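Local coordinates for protein serine protease pet (Escherichia coli, PDB 4OM9) that is a secreted autotransporter enterotoxin whose serine protease activity probably cleaves host proteins such as alpha-fodrin, at residues Gly653-Thr658 with Ser676-Thr681; Ser696-Ser701 with Phe726-Gly731. One frame throughout, in Å; residues are numbered along the deposited sequence.

Contact 1. Residues Gly653-Thr658 with Ser676-Thr681; sequences GGIMAT and SSLDRT
With OG lying beside its own backbone N and opposite the carbonyl carbon (chi1 -77°), Ser-676 presents its hydroxyl to the neighbouring strand, where OG accepts the N-H of Ile-655 at 3.0 Å. Strands 655-658 and 676-679 are rungs on successive coils of the parallel beta-helix that forms the stalk of autotransporter passenger domains, and the serine oxygen begins their ladder where a backbone carbonyl would otherwise serve. From there the main chains take over: Ser-677 N donates to Ile-655 O, Ala-657 N to Ser-677 O over 3.0 Å and nearly straight (168°), and Asp-679 N to Ala-657 O. On the inner face Leu-678 reaches CD1 across to Ile-655, 4.1 Å from its CG2, and lies about as far from the CB of Ala-657. The small Ala-657 also meets Thr-681, whose CG2 approaches its CB to 3.7 Å. Thr-681 OG1 is hydrogen-bonded to Asp-659 O. Asp-679, on the outer face, pairs through OD2 with NH1 of Arg-680, the first residue past the strand, and its OD1 is hydrogen-bonded to Thr-700 OG1 on the next coil. NE of the arginine bridges to Asp-659; two carboxylates thus fix the guanidinium. A bend at chi3 (-62°) brings the arginine alongside Thr-658, and its NH2 lies 3.3 Å from Thr-658 CG2.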
loop_
_atom_site.group_PDB
_atom_site.type_symbol
_atom_site.label_atom_id
_atom_site.label_comp_id
_atom_site.label_asym_id
_atom_site.label_seq_id
_atom_site.Cartn_x
_atom_site.Cartn_y
_atom_site.Cartn_z
ATOM N N GLY A 653 8.126 15.260 0.817
ATOM C CA GLY A 653 8.181 16.074 2.022
ATOM C C GLY A 653 9.545 16.699 2.227
ATOM O O GLY A 653 10.198 17.097 1.270
ATOM N N GLY A 654 9.984 16.794 3.475
ATOM C CA GLY A 654 11.279 17.383 3.760
ATOM C C GLY A 654 12.080 16.563 4.745
ATOM O O GLY A 654 11.524 15.706 5.438
ATOM N N ILE A 655 13.384 16.834 4.803
ATOM C CA ILE A 655 14.301 16.116 5.682
ATOM C C ILE A 655 15.234 17.043 6.496
ATOM O O ILE A 655 16.074 17.785 5.946
ATOM C CB ILE A 655 15.168 15.118 4.873
ATOM C CG1 ILE A 655 14.285 14.214 3.987
ATOM C CG2 ILE A 655 16.042 14.300 5.805
ATOM C CD1 ILE A 655 14.979 12.964 3.436
ATOM N N MET A 656 15.078 16.992 7.815
ATOM C CA MET A 656 16.016 17.624 8.738
ATOM C C MET A 656 16.814 16.545 9.450
ATOM O O MET A 656 16.266 15.782 10.246
ATOM C CB MET A 656 15.295 18.488 9.767
ATOM C CG MET A 656 14.287 19.432 9.184
ATOM S SD MET A 656 13.160 20.086 10.433
ATOM C CE MET A 656 12.141 21.176 9.434
ATOM N N ALA A 657 18.110 16.501 9.196
ATOM C CA ALA A 657 18.930 15.414 9.701
ATOM C C ALA A 657 20.236 15.907 10.331
ATOM O O ALA A 657 20.776 16.935 9.956
ATOM C CB ALA A 657 19.223 14.409 8.560
ATOM N N THR A 658 20.734 15.155 11.296
ATOM C CA THR A 658 22.035 15.415 11.881
ATOM C C THR A 658 22.805 14.097 11.858
ATOM O O THR A 658 22.308 13.082 12.354
ATOM C CB THR A 658 21.917 15.963 13.327
ATOM O OG1 THR A 658 21.288 17.252 13.302
ATOM C CG2 THR A 658 23.289 16.093 13.974
ATOM N N SER A 676 14.727 21.350 3.438
ATOM C CA SER A 676 15.621 20.309 3.938
ATOM C C SER A 676 16.941 20.870 4.469
ATOM O O SER A 676 17.576 21.732 3.850
ATOM C CB SER A 676 15.903 19.276 2.843
ATOM O OG SER A 676 14.801 18.406 2.678
ATOM N N SER A 677 17.352 20.352 5.618
ATOM C CA SER A 677 18.573 20.784 6.262
ATOM C C SER A 677 19.405 19.579 6.715
ATOM O O SER A 677 19.019 18.844 7.619
ATOM C CB SER A 677 18.232 21.700 7.439
ATOM O OG SER A 677 19.009 21.372 8.577
ATOM N N LEU A 678 20.539 19.367 6.062
ATOM C CA LEU A 678 21.428 18.262 6.387
ATOM C C LEU A 678 22.739 18.778 6.997
ATOM O O LEU A 678 23.496 19.530 6.364
ATOM C CB LEU A 678 21.720 17.431 5.144
ATOM C CG LEU A 678 20.717 16.422 4.571
ATOM C CD1 LEU A 678 19.267 16.637 5.036
ATOM C CD2 LEU A 678 20.787 16.372 3.044
ATOM N N ASP A 679 23.003 18.390 8.239
ATOM C CA ASP A 679 24.229 18.802 8.903
ATOM C C ASP A 679 25.106 17.599 9.170
ATOM O O ASP A 679 24.783 16.786 10.022
ATOM C CB ASP A 679 23.924 19.534 10.204
ATOM C CG ASP A 679 25.179 20.059 10.877
ATOM O OD1 ASP A 679 26.229 20.112 10.210
ATOM O OD2 ASP A 679 25.122 20.420 12.076
ATOM N N ARG A 680 26.217 17.499 8.445
ATOM C CA ARG A 680 27.098 16.334 8.508
ATOM C C ARG A 680 26.323 15.096 8.063
ATOM O O ARG A 680 26.582 13.978 8.498
ATOM C CB ARG A 680 27.676 16.162 9.921
ATOM C CG ARG A 680 28.198 17.467 10.511
ATOM C CD ARG A 680 28.918 17.283 11.835
ATOM N NE ARG A 680 28.068 16.735 12.890
ATOM C CZ ARG A 680 27.155 17.430 13.564
ATOM N NH1 ARG A 680 26.937 18.707 13.294
ATOM N NH2 ARG A 680 26.449 16.843 14.511
ATOM N N THR A 681 25.367 15.317 7.175
ATOM C CA THR A 681 24.514 14.246 6.702
ATOM C C THR A 681 24.671 13.964 5.201
ATOM O O THR A 681 24.042 14.614 4.371
ATOM C CB THR A 681 23.015 14.538 7.037
ATOM O OG1 THR A 681 22.826 14.520 8.467
ATOM C CG2 THR A 681 22.072 13.494 6.375
#

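Contact 2. Residues Ser696-Ser701 with Phe726-Gly731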
loop_
_atom_site.group_PDB
_atom_site.type_symbol
_atom_site.label_atom_id
_atom_site.label_comp_id
_atom_site.label_asym_id
_atom_site.label_seq_id
_atom_site.Cartn_x
_atom_site.Cartn_y
_atom_site.Cartn_z
ATOM N N SER A 696 13.894 24.665 -0.605
ATOM C CA SER A 696 15.295 24.895 -0.233
ATOM C C SER A 696 15.999 23.677 0.376
ATOM O O SER A 696 15.433 22.975 1.218
ATOM C CB SER A 696 15.392 26.054 0.762
ATOM O OG SER A 696 15.299 27.312 0.129
ATOM N N LEU A 697 17.239 23.441 -0.039
ATOM C CA LEU A 697 18.045 22.387 0.556
ATOM C C LEU A 697 19.449 22.870 0.910
ATOM O O LEU A 697 20.248 23.159 0.029
ATOM C CB LEU A 697 18.124 21.187 -0.379
ATOM C CG LEU A 697 18.973 20.013 0.113
ATOM C CD1 LEU A 697 18.251 18.704 -0.137
ATOM C CD2 LEU A 697 20.329 20.009 -0.575
ATOM N N PHE A 698 19.733 22.952 2.207
ATOM C CA PHE A 698 21.041 23.349 2.714
ATOM C C PHE A 698 21.739 22.143 3.305
ATOM O O PHE A 698 21.104 21.314 3.950
ATOM C CB PHE A 698 20.924 24.436 3.778
ATOM C CG PHE A 698 19.968 25.527 3.424
ATOM C CD1 PHE A 698 18.611 25.380 3.655
ATOM C CD2 PHE A 698 20.422 26.706 2.867
ATOM C CE1 PHE A 698 17.726 26.384 3.329
ATOM C CE2 PHE A 698 19.544 27.713 2.534
ATOM C CZ PHE A 698 18.194 27.555 2.765
ATOM N N THR A 699 23.045 22.044 3.093
ATOM C CA THR A 699 23.798 20.913 3.608
ATOM C C THR A 699 25.255 21.279 3.867
ATOM O O THR A 699 25.942 21.827 3.001
ATOM C CB THR A 699 23.736 19.734 2.649
ATOM O OG1 THR A 699 22.368 19.370 2.455
ATOM C CG2 THR A 699 24.468 18.547 3.226
ATOM N N THR A 700 25.718 20.968 5.070
ATOM C CA THR A 700 27.102 21.207 5.436
ATOM C C THR A 700 27.990 20.107 4.875
ATOM O O THR A 700 29.201 20.112 5.057
ATOM C CB THR A 700 27.263 21.284 6.954
ATOM O OG1 THR A 700 26.843 20.044 7.545
ATOM C CG2 THR A 700 26.418 22.426 7.508
ATOM N N SER A 701 27.359 19.173 4.177
ATOM C CA SER A 701 28.023 18.020 3.601
ATOM C C SER A 701 27.822 18.020 2.089
ATOM O O SER A 701 27.478 19.047 1.507
ATOM C CB SER A 701 27.471 16.733 4.219
ATOM O OG SER A 701 28.156 15.586 3.748
ATOM N N PHE A 726 16.823 28.515 -2.144
ATOM C CA PHE A 726 18.266 28.261 -2.272
ATOM C C PHE A 726 18.679 26.794 -2.156
ATOM O O PHE A 726 18.023 25.997 -1.497
ATOM C CB PHE A 726 19.063 29.030 -1.211
ATOM C CG PHE A 726 18.504 30.376 -0.862
ATOM C CD1 PHE A 726 18.238 31.315 -1.842
ATOM C CD2 PHE A 726 18.268 30.708 0.466
ATOM C CE1 PHE A 726 17.732 32.553 -1.503
ATOM C CE2 PHE A 726 17.761 31.944 0.807
ATOM C CZ PHE A 726 17.493 32.866 -0.175
ATOM N N TYR A 727 19.809 26.459 -2.768
ATOM C CA TYR A 727 20.438 25.164 -2.551
ATOM C C TYR A 727 21.921 25.337 -2.272
ATOM O O TYR A 727 22.695 25.644 -3.179
ATOM C CB TYR A 727 20.256 24.245 -3.755
ATOM C CG TYR A 727 18.827 24.043 -4.173
ATOM C CD1 TYR A 727 18.025 23.093 -3.548
ATOM C CD2 TYR A 727 18.278 24.800 -5.200
ATOM C CE1 TYR A 727 16.714 22.912 -3.930
ATOM C CE2 TYR A 727 16.981 24.621 -5.597
ATOM C CZ TYR A 727 16.198 23.678 -4.961
ATOM O OH TYR A 727 14.888 23.510 -5.360
ATOM N N ALA A 728 22.318 25.141 -1.020
ATOM C CA ALA A 728 23.729 25.158 -0.662
ATOM C C ALA A 728 24.205 23.746 -0.345
ATOM O O ALA A 728 23.520 22.991 0.360
ATOM C CB ALA A 728 23.975 26.080 0.524
ATOM N N ALA A 729 25.363 23.389 -0.887
ATOM C CA ALA A 729 26.049 22.165 -0.502
ATOM C C ALA A 729 27.523 22.471 -0.275
ATOM O O ALA A 729 28.306 22.524 -1.221
ATOM C CB ALA A 729 25.876 21.089 -1.558
ATOM N N GLY A 730 27.886 22.692 0.982
ATOM C CA GLY A 730 29.236 23.063 1.352
ATOM C C GLY A 730 30.283 22.097 0.833
ATOM O O GLY A 730 31.384 22.508 0.461
ATOM N N GLY A 731 29.933 20.813 0.799
ATOM C CA GLY A 731 30.853 19.772 0.373
ATOM C C GLY A 731 30.758 19.510 -1.118
ATOM O O GLY A 731 31.361 18.563 -1.639
#
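Phe-698 and Phe-726 meet by their edges on the outer side of strands 697-699 and 725-729, the two side chains slanting across one another. CE2 of Phe-698 lies in the plane of the Phe-726 ring, 3.9 Å from its CD2, and CZ sits equally near that atom, so the contact is made rim to rim without stacking. Further along, Phe-698 CD2 approaches the methyl of Ala-728 at 4.3 Å. On the inner face Tyr-727 has CG beside its backbone N (chi1 -55°), which carries the ring back along the strand to Leu-697: CD1 comes within 3.7 Å of the leucine CB. At the far end of the ring the phenol OH is hydrogen-bonded to Thr-712 O. Leu-697 and Tyr-727, like Phe-698 and Ala-728, stand at matching places on consecutive coils of the right-handed beta-helix, whereas the Phe-698/Phe-726 contact runs diagonally across this register. The ladder opens with a side chain, Ser-696 OG, which takes the N-H of Phe-726 at 3.0 Å; the main chains follow with Leu-697 N to Phe-726 O. Two weak bonds come next, Ala-728 N to Leu-697 O and Thr-699 N to Ala-728 O, before Gly-730 N donates to Thr-699 O at 2.9 Å with an angle of 162°. Past the strands the turns remain paired, and Gly-731 N reaches Ser-701 O from above its carbonyl plane, 3.1 Å away.

Contacts 1 and 2 hold four successive strands of one beta-helix wall, since strands 676-679 and 697-699 are themselves neighbours, and the contact centres lie about 10 Å apart. Each combines a buried inner face with a more exposed outer one, and each begins with a serine hydroxyl that accepts a main-chain N-H. They differ on the outer side and in the turn that follows: charged Asp-679 and Arg-680 mark 653-658/676-681, whereas phenylalanines meet in 696-701/726-731. Thr-700 ties the two together, its OG1 probably hydrogen-bonded to Arg-680 N as well as to Asp-679. Inside, the packing continues from Ser-676 CB to Leu-697 CD1 and from Leu-678 CB to Thr-699 OG1.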